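Local coordinates for putative host cell surface-exposed lipoprotein (Streptococcus phage TP-J34, PDB 4EQQ) that mediates superinfection exclusion as a phage-encoded lipoprotein of the host cell surface, with the phage tape measure protein as its target, probably recognised through this ectodomain, at residues V19-A22 and K23-S27; S32-E35 and L36-Q39; D52-V55 and E56-I60; A70-Y73 and Q74-S78; F94-E97 and E98-A102. All blocks are in the same frame, centred on the assembly; numbering follows the deposited sequence.

Interaction 1: residues V19-A22 and K23-S27; sequences VSKA and KQYAS
Lys23 lays its aliphatic chain beside Val19, the two side chains pointing the same way, with CE of Lys23 3.9 Å from CG1 of Val19. The chain stays extended as far as CE and bends only at its last torsion (chi4 -73°), where NZ turns to the carbonyl oxygen of Ser58. Gln24 follows on the outer surface; its backbone N bonds to Ser20 O at 3.2 Å, and the end of its side chain lies near Lys21. Tyr25 makes the main side-chain contact. Lys21 chi1 (-174°) sets CG 3.5 Å from CE2 of the Tyr25 ring, and bends at chi2 and chi3 carry the rest of the chain past the ring. A water bridges the remaining gap, accepting from Lys21 NZ at 2.7 Å and donating to Tyr25 OH at 3.1 Å; the hydroxyl also bonds to Asp44 and Gln39. Ala26 N continues the regular i to i+4 ladder on Ala22 O at 2.9 Å, and Ser27 OG turns back to Gln24 O. These turns belong to helix 13-28, the first of the chain: Ala22 and Tyr25 pack against Leu36 of helix 33-42, while Val19 and Ala22 touch Ser58 in the loop after helix 48-57.

Interaction 2: residues S32-E35 and L36-Q39; sequences SKEE and LRSQ
Arg37 and Glu34 form the salt bridge of this helix start, lying side by side and pointing the same way. The guanidinium offers its NE side: NE meets Glu34 OE1 at 2.9 Å and NH2 meets OE2 at 3.0 Å, one nitrogen to each oxygen. Both oxygens lie close to the guanidinium plane; the nitrogens come to their syn sides but tilted from the carboxylate plane, the two flat groups being 22° apart. Glu34 bends at chi2 (-46°), which carries its carboxylate forward to Arg37. NH1 of Arg37 is taken by Asp52, so bonds to two acids hold the guanidinium's orientation.

The second group of bonds is a capping box at the N-terminus of helix 33-42. Ser32, the N-cap, accepts from Glu35 N through OG at 3.2 Å, and Glu35 OE1 returns the bond by accepting from Ser32 N at 3.1 Å with its anti lone pair. The Ser32 hydroxyl also bonds to the Asp92 carbonyl oxygen. Backbone bonds such as Leu36 N to Ser32 O then carry the helix forward.

The aliphatic part of Lys33 runs beside the guanidinium, Lys33 CD lying 3.8 Å from Arg37 NH2; its ammonium group pairs with Glu56. The apolar contacts are those of Leu36, which directs its branches away from this polar turn onto Ala22, Tyr25 and Val55. Elsewhere, Ser38 OG bonds to Asp75 O of the second subunit.

Interaction 3: residues D52-V55 and E56-I60; sequences DYAV and ENSGI
Asp52 touches the following turn mainly through its backbone, where CG of Glu56 packs on its carbonyl oxygen; its carboxylate turns instead to Arg37. Tyr53 carries the contact. Its ring swings under Asn57, placed there by a chi1 of 176° that sets CG opposite the backbone N, and the Asn57 amide stacks over one face with the two planes 17° apart. ND2 sits 3.3 Å above the Tyr53 ring plane, offset toward the rim, and CB of Asn57 makes a CH-pi contact 4.0 Å from the ring centroid. The same ND2 donates to Tyr53 O at 2.8 Å, nearly in its own amide plane, so the Asn57 amide is held by both the ring and the carbonyl of Tyr53. Ala54 O accepts from Ser58 OG at 2.6 Å, and only weakly from Asn57 N. A water donates to Val55 O at 2.7 Å and accepts from Ser58 N and Ile60 N, tying the end of helix 48-57 to the loop beyond.

The backbone bonds made by Glu56 N and Asn57 N are weak, and those from the side chains of Asn57 and Ser58 are short. The helix thus ends with side-chain donors and a water serving carbonyl oxygens that the regular backbone ladder no longer satisfies well.

Interaction 4: residues A70-Y73 and Q74-S78; sequences AKQY and QDTLS
Thr76 binds back to Gln72 at the tightest point of this turn. The Gln72 carbonyl oxygen takes two bonds, from Thr76 N at 2.8 Å and from Thr76 OG1 at 2.6 Å, which arrive from opposite faces of the carbonyl plane. A chi1 of 62° sets OG1 between the backbone N and the carbonyl carbon of Thr76 and turns it back to Gln72 O. The hydroxyl lies 39° out of the carbonyl plane, where it does not meet a lone pair. The methyl CG2 of Thr76 leans over CG of Gln72 at 4.0 Å, the two side chains crossing obliquely. A water adds a further link, donating to Thr76 OG1 at 2.7 Å and accepting from Gln72 NE2.

This is the C-terminal end of helix 62-77. Asp75 N still bonds to Lys71 O at 2.8 Å, but Leu77 N comes to Tyr73 O from above the carbonyl plane as the helix runs out, and Ser78 takes positive phi while its N bonds to Gln74 O.

The looser side is that of Lys71, whose chain extends away from the following turn to pair with Glu68, and of Ser78, which is exposed. Tyr73 places the helix in the dimer: its hydroxyl bonds to Asp92 and its ring meets Phe91 of the second subunit at a steep angle. Asp75 is held by Lys107 through OD1, while its backbone oxygen accepts from Ser38 of the second subunit.

Interaction 5: residues F94-E97 and E98-A102; sequences FTQE and EADYA
Two torsions set up the helix start between Thr95 and Glu98. In Thr95, chi1 of 70° turns OG1 toward the coming turn, where it accepts from Glu98 N at 3.2 Å. In Glu98, CG is anti to the carbonyl carbon (chi1 -75°) and the chain runs extended from there, bringing the carboxylate back to Thr95 N. That bond, 3.0 Å from Thr95 N to Glu98 OE2, enters from above the carboxylate plane, 57° out of it. The reciprocal pair is a capping box with Thr95 as the N-cap of helix 96-104. A water joins the same two side chains, 2.7 Å from Thr95 OG1 and donating to Glu98 OE1.

OE2 of Glu98 also lies at the edge of the Phe94 ring, in its plane and 3.5 Å from CD1, with ring and carboxylate nearly perpendicular. The oxygen therefore faces ring hydrogens, which carry a slight positive charge, rather than the pi cloud.

The next residue, Gln96, bends at chi2 and its NE2 donates to Asp100 OD1 at 3.1 Å. The oxygen lies in the Gln96 amide plane, while NE2 comes to its syn side tilted from the carboxylate plane. OD1 has a second partner in Arg85.

Helix 96-104 lies against helix 81-91 through Ala99 on Val89. Phe94, just ahead of it, packs on Leu88 and on Ala66 of helix 62-77, and Glu98 touches Tyr62 and Asn63 of that helix.

Overall arrangement
All five interactions are local contacts along or at the ends of single helices, in an all-helical chain carrying two copies of one sequence family. Interactions 1, 2 and 3 touch one another; 4 and 5, in the second copy, meet at Ala70 and Ala102. Interaction 2 lies nearest the chain centre, about 6 Å from it, and none of its residues is exposed, whereas interaction 5 has four exposed residues and interaction 1 three. Interactions 2 and 5 are helix starts sharing the capping box, and Phe94 touches Ser32 between them; 3 and 4 are helix ends, where hydroxyls bond to carbonyls. Interaction 1 is mid-helix. Only 2 and 4 touch the second subunit.

Interaction 1: residues V19-A22 and K23-S27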
loop_
_atom_site.group_PDB
_atom_site.type_symbol
_atom_site.label_atom_id
_atom_site.label_comp_id
_atom_site.label_asym_id
_atom_site.label_seq_id
_atom_site.Cartn_x
_atom_site.Cartn_y
_atom_site.Cartn_z
ATOM N N VAL A 19 17.870 4.509 -5.685
ATOM C CA VAL A 19 16.984 5.111 -6.696
ATOM C C VAL A 19 16.168 3.998 -7.405
ATOM O O VAL A 19 14.954 4.124 -7.586
ATOM C CB VAL A 19 17.782 5.992 -7.705
ATOM C CG1 VAL A 19 16.993 6.210 -9.006
ATOM C CG2 VAL A 19 18.167 7.338 -7.070
ATOM N N SER A 20 16.846 2.912 -7.774
ATOM C CA SER A 20 16.220 1.752 -8.429
ATOM C C SER A 20 15.140 1.148 -7.498
ATOM O O SER A 20 14.019 0.862 -7.933
ATOM C CB SER A 20 17.295 0.707 -8.745
ATOM O OG SER A 20 16.680 -0.427 -9.328
ATOM N N LYS A 21 15.480 0.991 -6.212
ATOM C CA LYS A 21 14.569 0.461 -5.204
ATOM C C LYS A 21 13.378 1.428 -4.972
ATOM O O LYS A 21 12.239 0.978 -4.912
ATOM C CB LYS A 21 15.337 0.174 -3.898
ATOM C CG LYS A 21 14.541 -0.529 -2.802
ATOM C CD LYS A 21 13.839 -1.845 -3.241
ATOM C CE LYS A 21 14.786 -2.998 -3.476
ATOM N NZ LYS A 21 14.062 -4.291 -3.592
ATOM N N ALA A 22 13.643 2.753 -4.904
ATOM C CA ALA A 22 12.606 3.778 -4.720
ATOM C C ALA A 22 11.565 3.712 -5.859
ATOM O O ALA A 22 10.362 3.770 -5.593
ATOM C CB ALA A 22 13.235 5.166 -4.655
ATOM N N LYS A 23 12.040 3.557 -7.118
ATOM C CA LYS A 23 11.192 3.427 -8.311
ATOM C C LYS A 23 10.294 2.192 -8.221
ATOM O O LYS A 23 9.144 2.245 -8.619
ATOM C CB LYS A 23 12.054 3.331 -9.569
ATOM C CG LYS A 23 12.666 4.641 -9.988
ATOM C CD LYS A 23 13.629 4.454 -11.169
ATOM C CE LYS A 23 14.204 5.772 -11.640
ATOM N NZ LYS A 23 13.184 6.571 -12.353
ATOM N N GLN A 24 10.836 1.082 -7.713
ATOM C CA GLN A 24 10.108 -0.180 -7.507
ATOM C C GLN A 24 8.970 0.037 -6.498
ATOM O O GLN A 24 7.819 -0.286 -6.784
ATOM C CB GLN A 24 11.093 -1.219 -6.968
ATOM C CG GLN A 24 10.851 -2.630 -7.382
ATOM C CD GLN A 24 12.105 -3.425 -7.104
ATOM O OE1 GLN A 24 13.105 -3.340 -7.829
ATOM N NE2 GLN A 24 12.118 -4.139 -5.995
ATOM N N TYR A 25 9.279 0.647 -5.348
ATOM C CA TYR A 25 8.277 0.954 -4.329
ATOM C C TYR A 25 7.176 1.862 -4.845
ATOM O O TYR A 25 6.007 1.567 -4.616
ATOM C CB TYR A 25 8.917 1.595 -3.091
ATOM C CG TYR A 25 9.649 0.622 -2.210
ATOM C CD1 TYR A 25 9.013 -0.515 -1.710
ATOM C CD2 TYR A 25 10.952 0.878 -1.791
ATOM C CE1 TYR A 25 9.680 -1.409 -0.874
ATOM C CE2 TYR A 25 11.610 0.019 -0.916
ATOM C CZ TYR A 25 10.975 -1.129 -0.470
ATOM O OH TYR A 25 11.625 -1.971 0.383
ATOM N N ALA A 26 7.538 2.958 -5.549
ATOM C CA ALA A 26 6.595 3.928 -6.111
ATOM C C ALA A 26 5.702 3.351 -7.212
ATOM O O ALA A 26 4.616 3.867 -7.447
ATOM C CB ALA A 26 7.342 5.141 -6.634
ATOM N N SER A 27 6.169 2.320 -7.913
ATOM C CA SER A 27 5.388 1.694 -8.976
ATOM C C SER A 27 4.431 0.590 -8.443
ATOM O O SER A 27 3.578 0.126 -9.198
ATOM C CB SER A 27 6.325 1.112 -10.029
ATOM O OG SER A 27 7.040 -0.003 -9.534
HETATM O O HOH W 1 13.090 -4.328 -1.028
#

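Interaction 2: residues S32-E35 and L36-Q39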
loop_
_atom_site.group_PDB
_atom_site.type_symbol
_atom_site.label_atom_id
_atom_site.label_comp_id
_atom_site.label_asym_id
_atom_site.label_seq_id
_atom_site.Cartn_x
_atom_site.Cartn_y
_atom_site.Cartn_z
ATOM N N SER A 32 4.093 8.156 0.129
ATOM C CA SER A 32 4.408 9.573 0.167
ATOM C C SER A 32 5.921 9.616 0.235
ATOM O O SER A 32 6.555 8.571 0.464
ATOM C CB SER A 32 3.789 10.219 1.408
ATOM O OG SER A 32 4.445 9.830 2.600
ATOM N N LYS A 33 6.509 10.795 0.014
ATOM C CA LYS A 33 7.955 10.968 0.102
ATOM C C LYS A 33 8.464 10.511 1.468
ATOM O O LYS A 33 9.503 9.856 1.539
ATOM C CB LYS A 33 8.322 12.442 -0.126
ATOM C CG LYS A 33 9.823 12.695 -0.265
ATOM C CD LYS A 33 10.170 14.184 -0.358
ATOM C CE LYS A 33 9.721 14.846 -1.642
ATOM N NZ LYS A 33 10.084 16.291 -1.662
ATOM N N GLU A 34 7.748 10.880 2.558
ATOM C CA GLU A 34 8.170 10.530 3.921
ATOM C C GLU A 34 8.072 9.023 4.214
ATOM O O GLU A 34 8.952 8.458 4.861
ATOM C CB GLU A 34 7.447 11.390 4.981
ATOM C CG GLU A 34 7.749 12.883 4.867
ATOM C CD GLU A 34 9.202 13.281 4.681
ATOM O OE1 GLU A 34 10.069 12.732 5.392
ATOM O OE2 GLU A 34 9.478 14.134 3.805
ATOM N N GLU A 35 7.029 8.372 3.683
ATOM C CA GLU A 35 6.866 6.921 3.825
ATOM C C GLU A 35 8.012 6.174 3.136
ATOM O O GLU A 35 8.608 5.258 3.715
ATOM C CB GLU A 35 5.525 6.480 3.252
ATOM C CG GLU A 35 4.404 6.705 4.247
ATOM C CD GLU A 35 3.016 6.441 3.709
ATOM O OE1 GLU A 35 2.785 6.642 2.491
ATOM O OE2 GLU A 35 2.136 6.091 4.527
ATOM N N LEU A 36 8.353 6.617 1.925
ATOM C CA LEU A 36 9.424 6.041 1.112
ATOM C C LEU A 36 10.792 6.258 1.757
ATOM O O LEU A 36 11.603 5.332 1.807
ATOM C CB LEU A 36 9.370 6.615 -0.316
ATOM C CG LEU A 36 10.459 6.116 -1.283
ATOM C CD1 LEU A 36 10.394 4.582 -1.466
ATOM C CD2 LEU A 36 10.343 6.816 -2.605
ATOM N N ARG A 37 11.011 7.459 2.322
ATOM C CA ARG A 37 12.254 7.820 3.001
ATOM C C ARG A 37 12.524 6.866 4.163
ATOM O O ARG A 37 13.652 6.385 4.332
ATOM C CB ARG A 37 12.171 9.276 3.516
ATOM C CG ARG A 37 13.519 9.852 3.946
ATOM C CD ARG A 37 13.365 11.085 4.849
ATOM N NE ARG A 37 12.606 12.162 4.206
ATOM C CZ ARG A 37 13.101 13.002 3.304
ATOM N NH1 ARG A 37 14.365 12.898 2.910
ATOM N NH2 ARG A 37 12.327 13.928 2.761
ATOM N N SER A 38 11.477 6.626 4.973
ATOM C CA SER A 38 11.490 5.736 6.127
ATOM C C SER A 38 11.662 4.268 5.668
ATOM O O SER A 38 12.484 3.553 6.228
ATOM C CB SER A 38 10.216 5.921 6.939
ATOM O OG SER A 38 10.163 4.979 7.999
ATOM N N GLN A 39 10.936 3.842 4.614
ATOM C CA GLN A 39 11.033 2.483 4.070
ATOM C C GLN A 39 12.480 2.116 3.663
ATOM O O GLN A 39 12.963 1.038 4.025
ATOM C CB GLN A 39 10.098 2.325 2.860
ATOM C CG GLN A 39 10.155 0.938 2.203
ATOM C CD GLN A 39 9.473 -0.152 3.004
ATOM O OE1 GLN A 39 8.621 0.104 3.849
ATOM N NE2 GLN A 39 9.811 -1.406 2.731
#

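Interaction 3: residues D52-V55 and E56-I60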
loop_
_atom_site.group_PDB
_atom_site.type_symbol
_atom_site.label_atom_id
_atom_site.label_comp_id
_atom_site.label_asym_id
_atom_site.label_seq_id
_atom_site.Cartn_x
_atom_site.Cartn_y
_atom_site.Cartn_z
ATOM N N ASP A 52 17.528 9.915 1.523
ATOM C CA ASP A 52 17.224 11.325 1.247
ATOM C C ASP A 52 17.516 11.660 -0.221
ATOM O O ASP A 52 16.720 12.349 -0.848
ATOM C CB ASP A 52 18.019 12.270 2.173
ATOM C CG ASP A 52 17.614 12.220 3.642
ATOM O OD1 ASP A 52 16.557 11.591 3.962
ATOM O OD2 ASP A 52 18.362 12.754 4.468
ATOM N N TYR A 53 18.619 11.139 -0.776
ATOM C CA TYR A 53 18.939 11.344 -2.191
ATOM C C TYR A 53 17.893 10.655 -3.082
ATOM O O TYR A 53 17.381 11.278 -4.016
ATOM C CB TYR A 53 20.334 10.793 -2.526
ATOM C CG TYR A 53 20.671 10.893 -4.001
ATOM C CD1 TYR A 53 21.173 12.079 -4.537
ATOM C CD2 TYR A 53 20.477 9.816 -4.859
ATOM C CE1 TYR A 53 21.459 12.187 -5.896
ATOM C CE2 TYR A 53 20.746 9.918 -6.222
ATOM C CZ TYR A 53 21.253 11.101 -6.733
ATOM O OH TYR A 53 21.563 11.201 -8.067
ATOM N N ALA A 54 17.612 9.359 -2.820
ATOM C CA ALA A 54 16.652 8.588 -3.617
ATOM C C ALA A 54 15.227 9.189 -3.669
ATOM O O ALA A 54 14.646 9.259 -4.744
ATOM C CB ALA A 54 16.602 7.138 -3.145
ATOM N N VAL A 55 14.682 9.664 -2.541
ATOM C CA VAL A 55 13.302 10.213 -2.548
ATOM C C VAL A 55 13.121 11.447 -3.439
ATOM O O VAL A 55 12.024 11.660 -3.948
ATOM C CB VAL A 55 12.674 10.405 -1.146
ATOM C CG1 VAL A 55 12.615 9.079 -0.378
ATOM C CG2 VAL A 55 13.398 11.497 -0.352
ATOM N N GLU A 56 14.208 12.212 -3.661
ATOM C CA GLU A 56 14.221 13.434 -4.484
ATOM C C GLU A 56 14.688 13.235 -5.925
ATOM O O GLU A 56 14.408 14.088 -6.779
ATOM C CB GLU A 56 15.136 14.507 -3.823
ATOM C CG GLU A 56 14.610 15.070 -2.502
ATOM C CD GLU A 56 13.298 15.833 -2.548
ATOM O OE1 GLU A 56 12.824 16.171 -3.657
ATOM O OE2 GLU A 56 12.754 16.115 -1.460
ATOM N N ASN A 57 15.432 12.142 -6.190
ATOM C CA ASN A 57 16.096 11.914 -7.470
ATOM C C ASN A 57 15.688 10.661 -8.239
ATOM O O ASN A 57 16.457 10.174 -9.072
ATOM C CB ASN A 57 17.621 11.978 -7.238
ATOM C CG ASN A 57 18.084 13.351 -6.792
ATOM O OD1 ASN A 57 18.227 14.264 -7.604
ATOM N ND2 ASN A 57 18.287 13.539 -5.487
ATOM N N SER A 58 14.459 10.166 -8.010
ATOM C CA SER A 58 13.962 8.976 -8.682
ATOM C C SER A 58 12.855 9.268 -9.699
ATOM O O SER A 58 12.251 8.327 -10.221
ATOM C CB SER A 58 13.499 7.944 -7.654
ATOM O OG SER A 58 14.569 7.603 -6.793
ATOM N N GLY A 59 12.602 10.556 -9.965
ATOM C CA GLY A 59 11.581 11.019 -10.905
ATOM C C GLY A 59 10.164 10.761 -10.434
ATOM O O GLY A 59 9.230 10.728 -11.240
ATOM N N ILE A 60 9.990 10.537 -9.124
ATOM C CA ILE A 60 8.661 10.224 -8.576
ATOM C C ILE A 60 7.765 11.448 -8.536
ATOM O O ILE A 60 8.172 12.506 -8.045
ATOM C CB ILE A 60 8.732 9.486 -7.204
ATOM C CG1 ILE A 60 9.504 8.153 -7.326
ATOM C CG2 ILE A 60 7.318 9.267 -6.611
ATOM C CD1 ILE A 60 10.045 7.639 -6.042
HETATM O O HOH W 2 11.960 11.095 -6.623
#

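Interaction 4: residues A70-Y73 and Q74-S78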
loop_
_atom_site.group_PDB
_atom_site.type_symbol
_atom_site.label_atom_id
_atom_site.label_comp_id
_atom_site.label_asym_id
_atom_site.label_seq_id
_atom_site.Cartn_x
_atom_site.Cartn_y
_atom_site.Cartn_z
ATOM N N ALA A 70 -5.251 7.455 -2.787
ATOM C CA ALA A 70 -6.611 7.964 -2.579
ATOM C C ALA A 70 -7.632 7.029 -3.243
ATOM O O ALA A 70 -8.639 6.706 -2.620
ATOM C CB ALA A 70 -6.743 9.379 -3.165
ATOM N N LYS A 71 -7.353 6.567 -4.487
ATOM C CA LYS A 71 -8.219 5.623 -5.211
ATOM C C LYS A 71 -8.318 4.337 -4.423
ATOM O O LYS A 71 -9.421 3.824 -4.252
ATOM C CB LYS A 71 -7.688 5.317 -6.624
ATOM C CG LYS A 71 -7.801 6.475 -7.617
ATOM C CD LYS A 71 -7.116 6.072 -8.922
ATOM C CE LYS A 71 -7.191 7.137 -9.984
ATOM N NZ LYS A 71 -6.362 6.773 -11.171
ATOM N N GLN A 72 -7.170 3.839 -3.898
ATOM C CA GLN A 72 -7.134 2.626 -3.081
ATOM C C GLN A 72 -8.052 2.765 -1.853
ATOM O O GLN A 72 -8.860 1.870 -1.605
ATOM C CB GLN A 72 -5.694 2.285 -2.666
ATOM C CG GLN A 72 -5.583 0.968 -1.899
ATOM C CD GLN A 72 -4.176 0.673 -1.426
ATOM O OE1 GLN A 72 -3.192 0.936 -2.120
ATOM N NE2 GLN A 72 -4.055 0.112 -0.223
ATOM N N TYR A 73 -7.954 3.888 -1.107
ATOM C CA TYR A 73 -8.815 4.135 0.066
ATOM C C TYR A 73 -10.288 4.192 -0.321
ATOM O O TYR A 73 -11.129 3.657 0.403
ATOM C CB TYR A 73 -8.421 5.430 0.809
ATOM C CG TYR A 73 -7.104 5.364 1.566
ATOM C CD1 TYR A 73 -6.627 4.168 2.086
ATOM C CD2 TYR A 73 -6.341 6.518 1.764
ATOM C CE1 TYR A 73 -5.427 4.112 2.794
ATOM C CE2 TYR A 73 -5.126 6.466 2.450
ATOM C CZ TYR A 73 -4.692 5.273 2.997
ATOM O OH TYR A 73 -3.510 5.227 3.693
ATOM N N GLN A 74 -10.599 4.836 -1.452
ATOM C CA GLN A 74 -11.981 4.957 -1.934
ATOM C C GLN A 74 -12.537 3.610 -2.356
ATOM O O GLN A 74 -13.626 3.249 -1.925
ATOM C CB GLN A 74 -12.091 5.973 -3.089
ATOM C CG GLN A 74 -13.543 6.172 -3.554
ATOM C CD GLN A 74 -13.727 7.371 -4.430
ATOM O OE1 GLN A 74 -13.242 7.417 -5.552
ATOM N NE2 GLN A 74 -14.449 8.356 -3.936
ATOM N N ASP A 75 -11.782 2.861 -3.179
ATOM C CA ASP A 75 -12.242 1.571 -3.678
ATOM C C ASP A 75 -12.250 0.437 -2.667
ATOM O O ASP A 75 -13.139 -0.400 -2.748
ATOM C CB ASP A 75 -11.506 1.177 -4.961
ATOM C CG ASP A 75 -11.658 2.203 -6.078
ATOM O OD1 ASP A 75 -12.733 2.844 -6.160
ATOM O OD2 ASP A 75 -10.706 2.369 -6.857
ATOM N N THR A 76 -11.263 0.376 -1.747
ATOM C CA THR A 76 -11.189 -0.713 -0.759
ATOM C C THR A 76 -12.076 -0.472 0.456
ATOM O O THR A 76 -12.515 -1.439 1.073
ATOM C CB THR A 76 -9.748 -0.965 -0.257
ATOM O OG1 THR A 76 -9.236 0.198 0.402
ATOM C CG2 THR A 76 -8.803 -1.414 -1.344
ATOM N N LEU A 77 -12.275 0.789 0.848
ATOM C CA LEU A 77 -12.975 1.084 2.097
ATOM C C LEU A 77 -14.151 2.032 2.009
ATOM O O LEU A 77 -14.772 2.312 3.041
ATOM C CB LEU A 77 -11.953 1.607 3.148
ATOM C CG LEU A 77 -10.829 0.641 3.569
ATOM C CD1 LEU A 77 -9.678 1.396 4.234
ATOM C CD2 LEU A 77 -11.355 -0.479 4.459
ATOM N N SER A 78 -14.446 2.566 0.808
ATOM C CA SER A 78 -15.554 3.507 0.612
ATOM C C SER A 78 -15.483 4.713 1.546
ATOM O O SER A 78 -16.506 5.242 1.984
ATOM C CB SER A 78 -16.909 2.796 0.668
ATOM O OG SER A 78 -16.968 1.792 -0.329
HETATM O O HOH W 3 -6.747 0.294 1.551
#

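Interaction 5: residues F94-E97 and E98-A102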
loop_
_atom_site.group_PDB
_atom_site.type_symbol
_atom_site.label_atom_id
_atom_site.label_comp_id
_atom_site.label_asym_id
_atom_site.label_seq_id
_atom_site.Cartn_x
_atom_site.Cartn_y
_atom_site.Cartn_z
ATOM N N PHE A 94 1.571 12.714 3.135
ATOM C CA PHE A 94 1.599 13.422 1.867
ATOM C C PHE A 94 1.452 14.889 2.255
ATOM O O PHE A 94 0.876 15.192 3.311
ATOM C CB PHE A 94 0.390 13.034 1.001
ATOM C CG PHE A 94 0.592 11.719 0.287
ATOM C CD1 PHE A 94 1.405 11.640 -0.842
ATOM C CD2 PHE A 94 0.008 10.554 0.768
ATOM C CE1 PHE A 94 1.596 10.425 -1.502
ATOM C CE2 PHE A 94 0.223 9.324 0.122
ATOM C CZ PHE A 94 1.017 9.270 -1.007
ATOM N N THR A 95 1.917 15.810 1.406
ATOM C CA THR A 95 1.726 17.243 1.678
ATOM C C THR A 95 0.234 17.538 1.458
ATOM O O THR A 95 -0.456 16.745 0.798
ATOM C CB THR A 95 2.573 18.083 0.694
ATOM O OG1 THR A 95 2.000 17.953 -0.608
ATOM C CG2 THR A 95 4.050 17.650 0.665
ATOM N N GLN A 96 -0.261 18.668 1.979
ATOM C CA GLN A 96 -1.664 19.074 1.800
ATOM C C GLN A 96 -2.054 19.222 0.317
ATOM O O GLN A 96 -3.145 18.814 -0.076
ATOM C CB GLN A 96 -1.962 20.375 2.568
ATOM C CG GLN A 96 -3.465 20.686 2.673
ATOM C CD GLN A 96 -4.191 19.667 3.518
ATOM O OE1 GLN A 96 -3.825 19.426 4.662
ATOM N NE2 GLN A 96 -5.219 19.032 2.964
ATOM N N GLU A 97 -1.148 19.783 -0.500
ATOM C CA GLU A 97 -1.360 19.979 -1.942
ATOM C C GLU A 97 -1.459 18.653 -2.689
ATOM O O GLU A 97 -2.295 18.519 -3.573
ATOM C CB GLU A 97 -0.238 20.836 -2.535
ATOM C CG GLU A 97 -0.074 22.110 -1.737
ATOM C CD GLU A 97 0.189 23.374 -2.525
ATOM O OE1 GLU A 97 0.588 23.292 -3.710
ATOM O OE2 GLU A 97 0.050 24.456 -1.917
ATOM N N GLU A 98 -0.631 17.668 -2.318
ATOM C CA GLU A 98 -0.707 16.322 -2.923
ATOM C C GLU A 98 -2.066 15.677 -2.598
ATOM O O GLU A 98 -2.708 15.122 -3.486
ATOM C CB GLU A 98 0.427 15.430 -2.410
ATOM C CG GLU A 98 1.761 15.788 -3.050
ATOM C CD GLU A 98 3.002 15.461 -2.248
ATOM O OE1 GLU A 98 4.088 15.948 -2.630
ATOM O OE2 GLU A 98 2.897 14.728 -1.240
ATOM N N ALA A 99 -2.509 15.782 -1.325
ATOM C CA ALA A 99 -3.780 15.222 -0.864
ATOM C C ALA A 99 -4.959 15.961 -1.512
ATOM O O ALA A 99 -5.915 15.308 -1.927
ATOM C CB ALA A 99 -3.870 15.295 0.657
ATOM N N ASP A 100 -4.866 17.306 -1.658
ATOM C CA ASP A 100 -5.927 18.093 -2.299
ATOM C C ASP A 100 -6.077 17.681 -3.753
ATOM O O ASP A 100 -7.199 17.461 -4.207
ATOM C CB ASP A 100 -5.658 19.611 -2.188
ATOM C CG ASP A 100 -5.731 20.182 -0.778
ATOM O OD1 ASP A 100 -6.311 19.508 0.116
ATOM O OD2 ASP A 100 -5.168 21.274 -0.555
ATOM N N TYR A 101 -4.937 17.531 -4.469
ATOM C CA TYR A 101 -4.933 17.079 -5.861
ATOM C C TYR A 101 -5.551 15.666 -5.964
ATOM O O TYR A 101 -6.373 15.408 -6.853
ATOM C CB TYR A 101 -3.499 17.085 -6.430
ATOM C CG TYR A 101 -3.377 16.342 -7.741
ATOM C CD1 TYR A 101 -3.721 16.949 -8.947
ATOM C CD2 TYR A 101 -2.957 15.013 -7.773
ATOM C CE1 TYR A 101 -3.668 16.246 -10.154
ATOM C CE2 TYR A 101 -2.883 14.306 -8.976
ATOM C CZ TYR A 101 -3.233 14.929 -10.163
ATOM O OH TYR A 101 -3.154 14.234 -11.342
ATOM N N ALA A 102 -5.158 14.759 -5.048
ATOM C CA ALA A 102 -5.669 13.384 -5.063
ATOM C C ALA A 102 -7.202 13.357 -4.968
ATOM O O ALA A 102 -7.860 12.713 -5.793
ATOM C CB ALA A 102 -5.062 12.583 -3.906
HETATM O O HOH W 4 3.433 19.119 -2.540
#